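Putative peptide ABC-transport system periplasmic peptide-binding protein (Campylobacter jejuni, PDB 4OEV) binds nickel(II) outside the cytoplasm as the solute-binding component of an ABC-type importer, here together with oxalate, and may also serve peptide transport. Local coordinates at residues Lys317-Lys320 with Phe324-Asp327; His393-Arg396 with Ser401-Ser404; Arg396-Ser401 with Lys442-Ala447. All coordinates share one frame; numbering follows the deposited sequence.

Contact 1 (Lys317-Lys320 with Phe324-Asp327); sequences KKNK and FEKD
The phenyl ring of F324 has K318 CG over one face, almost squarely above its centre and 3.8 Å from the centroid in a CH-pi contact, while K317 N lies at its edge, in plane. The ring belongs to a beta hairpin, in which strand 317-318 turns back into strand 324-326 at the outer edge of a four-stranded mixed sheet. K318 and F324 form a non-hydrogen-bonded antiparallel pair with CA atoms 4.1 Å apart; the two side chains share a face of the sheet, and the lysine chain, extended beyond CG, crosses the ring. Beyond it K318 NZ makes a salt bridge with E308 of helix 304-313, the helix on which F324 also packs. One residue along, K317 and E325 make the hydrogen-bonded pair: K317 N to E325 O and E325 N to K317 O are both 2.8 Å. N319, the first residue after strand 317-318, turns its amide to E325: chi1 of 59° sets CG between backbone N and carbonyl carbon, while OD1 accepts from the N-H groups of D321 and N323. N319 ND2 reaches E325 OE2 at 2.7 Å, nearly straight at 174°, on the anti side but tilted out of the carboxylate plane, while OE2 lies in the amide plane of N319.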
ATOM      1  N   LYS A 317      -4.647 -15.019  35.625  1.00 40.39           N
ATOM      2  CA  LYS A 317      -5.803 -15.227  36.509  1.00 39.62           C
ATOM      3  C   LYS A 317      -6.473 -13.888  36.744  1.00 40.14           C
ATOM      4  O   LYS A 317      -5.771 -12.911  36.971  1.00 41.69           O
ATOM      5  CB  LYS A 317      -5.354 -15.856  37.843  1.00 41.25           C
ATOM      6  CG  LYS A 317      -6.476 -15.949  38.910  1.00 58.20           C
ATOM      7  CD  LYS A 317      -5.923 -16.540  40.245  1.00 54.41           C
ATOM      8  CE  LYS A 317      -6.768 -16.095  41.452  1.00 62.03           C
ATOM      9  NZ  LYS A 317      -6.782 -14.598  41.651  1.00 63.44           N
ATOM     10  N   LYS A 318      -7.800 -13.815  36.646  1.00 44.64           N
ATOM     11  CA  LYS A 318      -8.517 -12.564  36.934  1.00 46.25           C
ATOM     12  C   LYS A 318      -8.307 -12.111  38.376  1.00 45.22           C
ATOM     13  O   LYS A 318      -8.531 -12.874  39.308  1.00 45.60           O
ATOM     14  CB  LYS A 318     -10.009 -12.716  36.641  1.00 44.63           C
ATOM     15  CG  LYS A 318     -10.348 -12.515  35.157  1.00 44.37           C
ATOM     16  CD  LYS A 318     -11.830 -12.321  34.946  1.00 46.75           C
ATOM     17  CE  LYS A 318     -12.206 -12.370  33.478  1.00 47.85           C
ATOM     18  NZ  LYS A 318     -13.564 -11.741  33.299  1.00 51.26           N
ATOM     19  N   ASN A 319      -7.829 -10.889  38.570  1.00 43.44           N
ATOM     20  CA  ASN A 319      -7.607 -10.461  39.944  1.00 45.86           C
ATOM     21  C   ASN A 319      -8.942  -9.936  40.530  1.00 48.04           C
ATOM     22  O   ASN A 319      -9.987 -10.100  39.903  1.00 47.60           O
ATOM     23  CB  ASN A 319      -6.482  -9.417  40.035  1.00 47.05           C
ATOM     24  CG  ASN A 319      -6.752  -8.179  39.213  1.00 43.41           C
ATOM     25  OD1 ASN A 319      -7.895  -7.875  38.875  1.00 43.90           O
ATOM     26  ND2 ASN A 319      -5.671  -7.470  38.834  1.00 42.01           N
ATOM     27  N   LYS A 320      -8.881  -9.297  41.696  1.00 49.40           N
ATOM     28  CA  LYS A 320     -10.072  -8.791  42.361  1.00 51.77           C
ATOM     29  C   LYS A 320     -10.814  -7.728  41.539  1.00 51.99           C
ATOM     30  O   LYS A 320     -12.003  -7.482  41.788  1.00 52.89           O
ATOM     31  CB  LYS A 320      -9.698  -8.232  43.724  1.00 53.86           C
ATOM     32  CG  LYS A 320      -9.198  -9.310  44.648  1.00 66.67           C
ATOM     33  CD  LYS A 320      -9.460  -9.005  46.123  1.00 71.04           C
ATOM     34  CE  LYS A 320      -8.855 -10.125  46.995  1.00 74.85           C
ATOM     35  NZ  LYS A 320      -9.255 -10.114  48.445  1.00 79.50           N
ATOM     36  N   PHE A 324      -7.088  -9.813  34.127  1.00 40.63           N
ATOM     37  CA  PHE A 324      -6.145 -10.908  34.067  1.00 38.81           C
ATOM     38  C   PHE A 324      -4.762 -10.442  34.502  1.00 39.92           C
ATOM     39  O   PHE A 324      -4.257  -9.385  34.088  1.00 39.22           O
ATOM     40  CB  PHE A 324      -6.091 -11.507  32.648  1.00 34.90           C
ATOM     41  CG  PHE A 324      -7.122 -12.577  32.426  1.00 37.27           C
ATOM     42  CD1 PHE A 324      -7.018 -13.788  33.084  1.00 39.09           C
ATOM     43  CD2 PHE A 324      -8.200 -12.368  31.578  1.00 36.92           C
ATOM     44  CE1 PHE A 324      -7.962 -14.773  32.888  1.00 40.93           C
ATOM     45  CE2 PHE A 324      -9.163 -13.345  31.391  1.00 37.12           C
ATOM     46  CZ  PHE A 324      -9.042 -14.546  32.033  1.00 41.01           C
ATOM     47  N   GLU A 325      -4.134 -11.290  35.298  1.00 39.61           N
ATOM     48  CA  GLU A 325      -2.886 -10.961  35.956  1.00 39.47           C
ATOM     49  C   GLU A 325      -2.007 -12.204  36.000  1.00 41.82           C
ATOM     50  O   GLU A 325      -2.497 -13.326  36.230  1.00 43.20           O
ATOM     51  CB  GLU A 325      -3.197 -10.463  37.378  1.00 42.30           C
ATOM     52  CG  GLU A 325      -2.051  -9.784  38.118  1.00 42.90           C
ATOM     53  CD  GLU A 325      -2.460  -9.375  39.524  1.00 45.68           C
ATOM     54  OE1 GLU A 325      -1.985 -10.029  40.465  1.00 48.86           O
ATOM     55  OE2 GLU A 325      -3.244  -8.395  39.684  1.00 43.75           O
ATOM     56  N   LYS A 326      -0.706 -11.996  35.841  1.00 41.35           N
ATOM     57  CA  LYS A 326       0.242 -13.087  36.015  1.00 42.39           C
ATOM     58  C   LYS A 326       1.495 -12.577  36.698  1.00 42.61           C
ATOM     59  O   LYS A 326       2.072 -11.572  36.273  1.00 42.62           O
ATOM     60  CB  LYS A 326       0.582 -13.726  34.675  1.00 38.43           C
ATOM     61  CG  LYS A 326       1.715 -14.767  34.800  1.00 40.99           C
ATOM     62  CD  LYS A 326       1.683 -15.743  33.669  1.00 43.16           C
ATOM     63  CE  LYS A 326       2.305 -15.202  32.477  1.00 47.99           C
ATOM     64  NZ  LYS A 326       2.512 -16.331  31.514  1.00 51.36           N
ATOM     65  N   ASP A 327       1.892 -13.271  37.764  1.00 42.77           N
ATOM     66  CA  ASP A 327       3.100 -12.927  38.491  1.00 47.41           C
ATOM     67  C   ASP A 327       3.114 -11.456  38.900  1.00 47.79           C
ATOM     68  O   ASP A 327       4.111 -10.753  38.692  1.00 50.14           O
ATOM     69  CB  ASP A 327       4.328 -13.264  37.622  1.00 47.95           C
ATOM     70  CG  ASP A 327       4.481 -14.769  37.398  1.00 47.40           C
ATOM     71  OD1 ASP A 327       4.151 -15.539  38.343  1.00 53.62           O
ATOM     72  OD2 ASP A 327       4.918 -15.182  36.291  1.00 46.60           O
TER

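Contact 2 (His393-Arg396 with Ser401-Ser404); sequences HTFR and SQDS
Q402 folds its side chain over the backbone of F395 and R396, and this is where the contact is tight. Its CB lies 3.4 Å from R396 O, and its CG lies 3.4 Å from F395 O, so two methylenes cover carbonyls of the short helix 395-398. A bend at chi2 (-68°) then turns the amide back along the helix and brings Q402 OE1 to 3.5 Å from R396 CG. The arginine only passes by with its aliphatic stem: its guanidinium leads away, NH2 to S99 O and NH1 to F392 O. V102 of helix 101-104 touches all three side chains and helps enclose them. Toward S401 the fit is slacker. The F395 ring meets the amide obliquely, the planes 42° apart, with CE2 3.9 Å from Q402 NE2. That nitrogen is engaged by its own neighbour, giving S401 OG an almost straight bond (3.2 Å, 169°) close to the amide plane. S401 is partly exposed, and its hydroxyl also bonds a glycerol, probably from the crystallisation liquor, that lies beside F395 too. The whole is a short helix followed by a 3-10 turn whose Q402 side chain packs back against it, in the family 5 solute-binding protein fold.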
ATOM      1  N   HIS A 393       2.521  -6.743  -1.103  1.00 30.33           N
ATOM      2  CA  HIS A 393       2.357  -6.326   0.297  1.00 28.19           C
ATOM      3  C   HIS A 393       2.429  -7.541   1.235  1.00 26.28           C
ATOM      4  O   HIS A 393       1.873  -7.554   2.318  1.00 26.62           O
ATOM      5  CB  HIS A 393       1.051  -5.537   0.483  1.00 27.79           C
ATOM      6  CG  HIS A 393       1.135  -4.145  -0.069  1.00 30.80           C
ATOM      7  ND1 HIS A 393       0.417  -3.085   0.441  1.00 32.10           N
ATOM      8  CD2 HIS A 393       1.913  -3.631  -1.056  1.00 30.90           C
ATOM      9  CE1 HIS A 393       0.701  -1.991  -0.247  1.00 32.16           C
ATOM     10  NE2 HIS A 393       1.635  -2.286  -1.140  1.00 30.13           N
ATOM     11  N   THR A 394       3.159  -8.572   0.848  1.00 26.76           N
ATOM     12  CA  THR A 394       3.315  -9.633   1.821  1.00 25.23           C
ATOM     13  C   THR A 394       4.753  -9.830   2.155  1.00 27.30           C
ATOM     14  O   THR A 394       5.087  -9.974   3.345  1.00 26.29           O
ATOM     15  CB  THR A 394       2.699 -11.020   1.371  1.00 29.06           C
ATOM     16  OG1 THR A 394       3.260 -11.406   0.118  1.00 29.67           O
ATOM     17  CG2 THR A 394       1.175 -10.977   1.245  1.00 27.12           C
ATOM     18  N   PHE A 395       5.639  -9.811   1.146  1.00 27.62           N
ATOM     19  CA  PHE A 395       7.031 -10.045   1.460  1.00 25.06           C
ATOM     20  C   PHE A 395       7.638  -8.963   2.404  1.00 28.03           C
ATOM     21  O   PHE A 395       8.224  -9.293   3.479  1.00 29.77           O
ATOM     22  CB  PHE A 395       7.865 -10.167   0.171  1.00 24.19           C
ATOM     23  CG  PHE A 395       9.256 -10.779   0.393  1.00 25.07           C
ATOM     24  CD1 PHE A 395       9.411 -12.146   0.415  1.00 26.10           C
ATOM     25  CD2 PHE A 395      10.377  -9.964   0.611  1.00 28.02           C
ATOM     26  CE1 PHE A 395      10.714 -12.733   0.613  1.00 29.24           C
ATOM     27  CE2 PHE A 395      11.674 -10.527   0.840  1.00 31.17           C
ATOM     28  CZ  PHE A 395      11.830 -11.904   0.843  1.00 30.55           C
ATOM     29  N   ARG A 396       7.477  -7.692   2.082  1.00 24.69           N
ATOM     30  CA  ARG A 396       8.099  -6.666   2.947  1.00 22.84           C
ATOM     31  C   ARG A 396       7.365  -6.571   4.286  1.00 23.69           C
ATOM     32  O   ARG A 396       7.882  -5.925   5.213  1.00 24.02           O
ATOM     33  CB  ARG A 396       8.068  -5.273   2.297  1.00 21.70           C
ATOM     34  CG  ARG A 396       9.162  -5.146   1.206  1.00 23.87           C
ATOM     35  CD  ARG A 396       8.945  -3.919   0.302  1.00 25.61           C
ATOM     36  NE  ARG A 396       7.843  -4.181  -0.623  1.00 31.08           N
ATOM     37  CZ  ARG A 396       7.465  -3.355  -1.609  1.00 31.12           C
ATOM     38  NH1 ARG A 396       6.473  -3.709  -2.408  1.00 29.62           N
ATOM     39  NH2 ARG A 396       8.077  -2.197  -1.804  1.00 31.88           N
ATOM     40  N   SER A 401      13.346 -11.169   7.220  1.00 24.11           N
ATOM     41  CA  SER A 401      14.423 -10.249   6.887  1.00 29.67           C
ATOM     42  C   SER A 401      13.940  -8.801   6.692  1.00 28.09           C
ATOM     43  O   SER A 401      14.744  -7.869   6.493  1.00 28.12           O
ATOM     44  CB  SER A 401      15.191 -10.698   5.616  1.00 30.80           C
ATOM     45  OG  SER A 401      14.353 -10.637   4.455  1.00 32.73           O
ATOM     46  N   GLN A 402      12.636  -8.620   6.731  1.00 30.56           N
ATOM     47  CA  GLN A 402      12.019  -7.324   6.472  1.00 30.52           C
ATOM     48  C   GLN A 402      11.538  -6.676   7.762  1.00 32.04           C
ATOM     49  O   GLN A 402      10.862  -5.648   7.736  1.00 27.79           O
ATOM     50  CB  GLN A 402      10.863  -7.550   5.489  1.00 28.59           C
ATOM     51  CG  GLN A 402      11.349  -8.262   4.262  1.00 29.19           C
ATOM     52  CD  GLN A 402      12.260  -7.401   3.445  1.00 25.40           C
ATOM     53  OE1 GLN A 402      11.875  -6.297   3.100  1.00 27.70           O
ATOM     54  NE2 GLN A 402      13.498  -7.900   3.105  1.00 24.02           N
ATOM     55  N   ASP A 403      11.907  -7.290   8.893  1.00 26.52           N
ATOM     56  CA  ASP A 403      11.820  -6.669  10.177  1.00 26.17           C
ATOM     57  C   ASP A 403      12.481  -5.301  10.141  1.00 25.27           C
ATOM     58  O   ASP A 403      13.650  -5.180   9.752  1.00 27.30           O
ATOM     59  CB  ASP A 403      12.492  -7.589  11.232  1.00 28.84           C
ATOM     60  CG  ASP A 403      12.282  -7.125  12.678  1.00 31.00           C
ATOM     61  OD1 ASP A 403      12.171  -5.902  12.962  1.00 30.52           O
ATOM     62  OD2 ASP A 403      12.267  -8.036  13.547  1.00 29.33           O
ATOM     63  N   SER A 404      11.723  -4.259  10.484  1.00 22.19           N
ATOM     64  CA  SER A 404      12.210  -2.889  10.298  1.00 23.26           C
ATOM     65  C   SER A 404      13.232  -2.442  11.317  1.00 26.17           C
ATOM     66  O   SER A 404      13.817  -1.342  11.159  1.00 28.98           O
ATOM     67  CB  SER A 404      11.047  -1.911  10.253  1.00 25.95           C
ATOM     68  OG  SER A 404      10.330  -1.835  11.478  1.00 27.39           O
TER

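Contact 3 (Arg396-Ser401 with Lys442-Ala447); sequences RVFESS and KDFIDA
E399 OE2 is gripped twice by S401, directly after the helix whose F398 ring meets F444: S401 OG gives it a hydrogen bond of 2.8 Å on the syn lone pair, and S401 N one of 3.0 Å from above the carboxylate plane. In this family 5 solute-binding protein the carboxylate thus ties the end of helix 395-398 to the 3-10 turn that follows. Its other oxygen, OE1, accepts from Q426 of helix 419-429; both oxygens of the buried carboxylate are bonded, which probably fixes its rotation.

The crossing to helix 434-450 is made by two buried phenylalanines. F398 starts its side chain toward helix 434-450, CG beside the backbone N (chi1 -60°), and its ring meets F444, whose CG stands anti to the backbone N (164°) and which reaches out from its helix. F398 CD2 comes to F444 CZ at 3.6 Å, close to the plane of the F444 ring and at its edge, with F444 CE1 a little farther from F398 CD2 at 4.1 Å. Seen from F398 the approach is oblique: centroids lie 5.6 Å apart and the planes are inclined at 59°. V397 CG1 lies 3.6 Å above the F398 plane, over the ring centre, so one face is taken by the preceding residue. F454, at the start of strand 454-467, also meets the F398 ring, while F444 rests on A424 and L425 of helix 419-429; these contacts link helix 395-398 to helices 419-429 and 434-450 and to strand 454-467. The nickel is about 13 Å from the F398 side chain, so the ring pair is structural packing away from the metal. On the more exposed flank of helix 434-450, one turn apart, K442 NZ and the D446 carboxylate form a salt bridge, NZ lying 3.1 Å from OD2 on its syn side.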
ATOM      1  N   ARG A 396       7.477  -7.692   2.082  1.00 24.69           N
ATOM      2  CA  ARG A 396       8.099  -6.666   2.947  1.00 22.84           C
ATOM      3  C   ARG A 396       7.365  -6.571   4.286  1.00 23.69           C
ATOM      4  O   ARG A 396       7.882  -5.925   5.213  1.00 24.02           O
ATOM      5  CB  ARG A 396       8.068  -5.273   2.297  1.00 21.70           C
ATOM      6  CG  ARG A 396       9.162  -5.146   1.206  1.00 23.87           C
ATOM      7  CD  ARG A 396       8.945  -3.919   0.302  1.00 25.61           C
ATOM      8  NE  ARG A 396       7.843  -4.181  -0.623  1.00 31.08           N
ATOM      9  CZ  ARG A 396       7.465  -3.355  -1.609  1.00 31.12           C
ATOM     10  NH1 ARG A 396       6.473  -3.709  -2.408  1.00 29.62           N
ATOM     11  NH2 ARG A 396       8.077  -2.197  -1.804  1.00 31.88           N
ATOM     12  N   VAL A 397       6.173  -7.156   4.346  1.00 21.46           N
ATOM     13  CA  VAL A 397       5.331  -6.964   5.584  1.00 22.89           C
ATOM     14  C   VAL A 397       5.517  -8.062   6.652  1.00 26.82           C
ATOM     15  O   VAL A 397       5.535  -7.752   7.861  1.00 27.07           O
ATOM     16  CB  VAL A 397       3.845  -6.858   5.192  1.00 23.23           C
ATOM     17  CG1 VAL A 397       2.862  -6.853   6.462  1.00 24.39           C
ATOM     18  CG2 VAL A 397       3.607  -5.612   4.394  1.00 25.82           C
ATOM     19  N   PHE A 398       5.649  -9.319   6.216  1.00 26.89           N
ATOM     20  CA  PHE A 398       5.635 -10.502   7.110  1.00 24.64           C
ATOM     21  C   PHE A 398       6.960 -11.237   7.162  1.00 27.39           C
ATOM     22  O   PHE A 398       7.210 -11.999   8.085  1.00 26.90           O
ATOM     23  CB  PHE A 398       4.562 -11.501   6.645  1.00 25.18           C
ATOM     24  CG  PHE A 398       3.145 -10.895   6.651  1.00 28.41           C
ATOM     25  CD1 PHE A 398       2.514 -10.630   7.853  1.00 26.53           C
ATOM     26  CD2 PHE A 398       2.496 -10.588   5.463  1.00 25.76           C
ATOM     27  CE1 PHE A 398       1.228 -10.050   7.869  1.00 27.85           C
ATOM     28  CE2 PHE A 398       1.227 -10.012   5.465  1.00 26.65           C
ATOM     29  CZ  PHE A 398       0.586  -9.754   6.677  1.00 28.53           C
ATOM     30  N   GLU A 399       7.782 -11.097   6.123  1.00 24.22           N
ATOM     31  CA  GLU A 399       8.971 -11.913   6.115  1.00 22.09           C
ATOM     32  C   GLU A 399      10.029 -11.439   7.096  1.00 26.30           C
ATOM     33  O   GLU A 399      10.228 -10.208   7.329  1.00 26.83           O
ATOM     34  CB  GLU A 399       9.503 -11.991   4.651  1.00 28.24           C
ATOM     35  CG  GLU A 399      10.067 -13.344   4.228  1.00 32.13           C
ATOM     36  CD  GLU A 399      11.547 -13.318   4.390  1.00 39.31           C
ATOM     37  OE1 GLU A 399      12.196 -14.364   4.178  1.00 41.44           O
ATOM     38  OE2 GLU A 399      12.088 -12.207   4.663  1.00 42.11           O
ATOM     39  N   SER A 400      10.751 -12.414   7.690  1.00 25.45           N
ATOM     40  CA  SER A 400      11.686 -12.092   8.778  1.00 23.31           C
ATOM     41  C   SER A 400      12.749 -11.086   8.432  1.00 24.63           C
ATOM     42  O   SER A 400      13.085 -10.249   9.263  1.00 22.54           O
ATOM     43  CB  SER A 400      12.464 -13.351   9.240  1.00 31.54           C
ATOM     44  OG  SER A 400      11.660 -14.092  10.132  1.00 36.08           O
ATOM     45  N   SER A 401      13.346 -11.169   7.220  1.00 24.11           N
ATOM     46  CA  SER A 401      14.423 -10.249   6.887  1.00 29.67           C
ATOM     47  C   SER A 401      13.940  -8.801   6.692  1.00 28.09           C
ATOM     48  O   SER A 401      14.744  -7.869   6.493  1.00 28.12           O
ATOM     49  CB  SER A 401      15.191 -10.698   5.616  1.00 30.80           C
ATOM     50  OG  SER A 401      14.353 -10.637   4.455  1.00 32.73           O
ATOM     51  N   LYS A 442      -1.382 -20.732   0.010  1.00 38.19           N
ATOM     52  CA  LYS A 442      -2.206 -21.397   1.021  1.00 39.61           C
ATOM     53  C   LYS A 442      -1.390 -21.739   2.280  1.00 39.09           C
ATOM     54  O   LYS A 442      -1.840 -21.479   3.405  1.00 37.58           O
ATOM     55  CB  LYS A 442      -2.863 -22.654   0.451  1.00 41.31           C
ATOM     56  CG  LYS A 442      -3.720 -23.407   1.464  1.00 43.80           C
ATOM     57  CD  LYS A 442      -4.037 -24.811   0.968  1.00 48.43           C
ATOM     58  CE  LYS A 442      -5.198 -25.448   1.711  1.00 49.69           C
ATOM     59  NZ  LYS A 442      -4.834 -25.923   3.096  1.00 51.14           N
ATOM     60  N   ASP A 443      -0.166 -22.247   2.114  1.00 39.25           N
ATOM     61  CA  ASP A 443       0.728 -22.495   3.256  1.00 37.76           C
ATOM     62  C   ASP A 443       0.954 -21.208   4.067  1.00 37.93           C
ATOM     63  O   ASP A 443       0.890 -21.192   5.298  1.00 37.37           O
ATOM     64  CB  ASP A 443       2.088 -23.032   2.774  1.00 38.04           C
ATOM     65  CG  ASP A 443       2.001 -24.453   2.242  1.00 43.81           C
ATOM     66  OD1 ASP A 443       1.045 -25.162   2.593  1.00 46.23           O
ATOM     67  OD2 ASP A 443       2.887 -24.863   1.451  1.00 47.04           O
ATOM     68  N   PHE A 444       1.192 -20.122   3.355  1.00 33.69           N
ATOM     69  CA  PHE A 444       1.377 -18.844   3.971  1.00 31.25           C
ATOM     70  C   PHE A 444       0.156 -18.414   4.834  1.00 36.25           C
ATOM     71  O   PHE A 444       0.299 -18.037   6.022  1.00 35.77           O
ATOM     72  CB  PHE A 444       1.668 -17.824   2.858  1.00 30.17           C
ATOM     73  CG  PHE A 444       1.516 -16.381   3.296  1.00 30.07           C
ATOM     74  CD1 PHE A 444       2.329 -15.864   4.269  1.00 28.79           C
ATOM     75  CD2 PHE A 444       0.570 -15.554   2.713  1.00 32.40           C
ATOM     76  CE1 PHE A 444       2.219 -14.553   4.678  1.00 30.20           C
ATOM     77  CE2 PHE A 444       0.443 -14.243   3.112  1.00 31.28           C
ATOM     78  CZ  PHE A 444       1.264 -13.729   4.101  1.00 32.29           C
ATOM     79  N   ILE A 445      -1.025 -18.464   4.220  1.00 35.73           N
ATOM     80  CA  ILE A 445      -2.298 -18.144   4.869  1.00 36.08           C
ATOM     81  C   ILE A 445      -2.535 -19.044   6.107  1.00 38.04           C
ATOM     82  O   ILE A 445      -2.953 -18.571   7.174  1.00 32.71           O
ATOM     83  CB  ILE A 445      -3.477 -18.331   3.855  1.00 37.36           C
ATOM     84  CG1 ILE A 445      -3.408 -17.244   2.770  1.00 38.09           C
ATOM     85  CG2 ILE A 445      -4.832 -18.278   4.536  1.00 36.37           C
ATOM     86  CD1 ILE A 445      -4.335 -17.493   1.600  1.00 39.09           C
ATOM     87  N   ASP A 446      -2.269 -20.343   5.956  1.00 39.43           N
ATOM     88  CA  ASP A 446      -2.445 -21.277   7.055  1.00 39.83           C
ATOM     89  C   ASP A 446      -1.461 -20.996   8.163  1.00 36.62           C
ATOM     90  O   ASP A 446      -1.823 -21.119   9.334  1.00 36.78           O
ATOM     91  CB  ASP A 446      -2.280 -22.725   6.591  1.00 42.47           C
ATOM     92  CG  ASP A 446      -3.400 -23.196   5.702  1.00 44.09           C
ATOM     93  OD1 ASP A 446      -4.534 -22.659   5.766  1.00 45.11           O
ATOM     94  OD2 ASP A 446      -3.138 -24.123   4.921  1.00 46.22           O
ATOM     95  N   ALA A 447      -0.227 -20.663   7.802  1.00 33.32           N
ATOM     96  CA  ALA A 447       0.813 -20.325   8.804  1.00 35.03           C
ATOM     97  C   ALA A 447       0.459 -19.076   9.580  1.00 34.60           C
ATOM     98  O   ALA A 447       0.770 -18.981  10.778  1.00 34.95           O
ATOM     99  CB  ALA A 447       2.182 -20.126   8.153  1.00 31.47           C
TER

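Following the chain from the N terminus, contact 1 comes first and closes the short hairpin loop after helix 304-313, its segments separated by 321-323 and its centre about 40 Å from the centre of the chain. It is complete before contact 2 opens, and their nearest atoms stay about 22 Å apart. Contacts 2 and 3 both start from helix 395-398: 401-404 folds back locally on 393-396, whereas 396-401 meets 442-447 across 40 intervening residues that include helix 419-429 and the start of helix 434-450. They share R396 and S401 and touch directly, T394 CG2 lying 3.8 Å from F444 CE2. Contact 2 packs the 3-10 turn against the short helix; contact 3 joins that helix to 434-450.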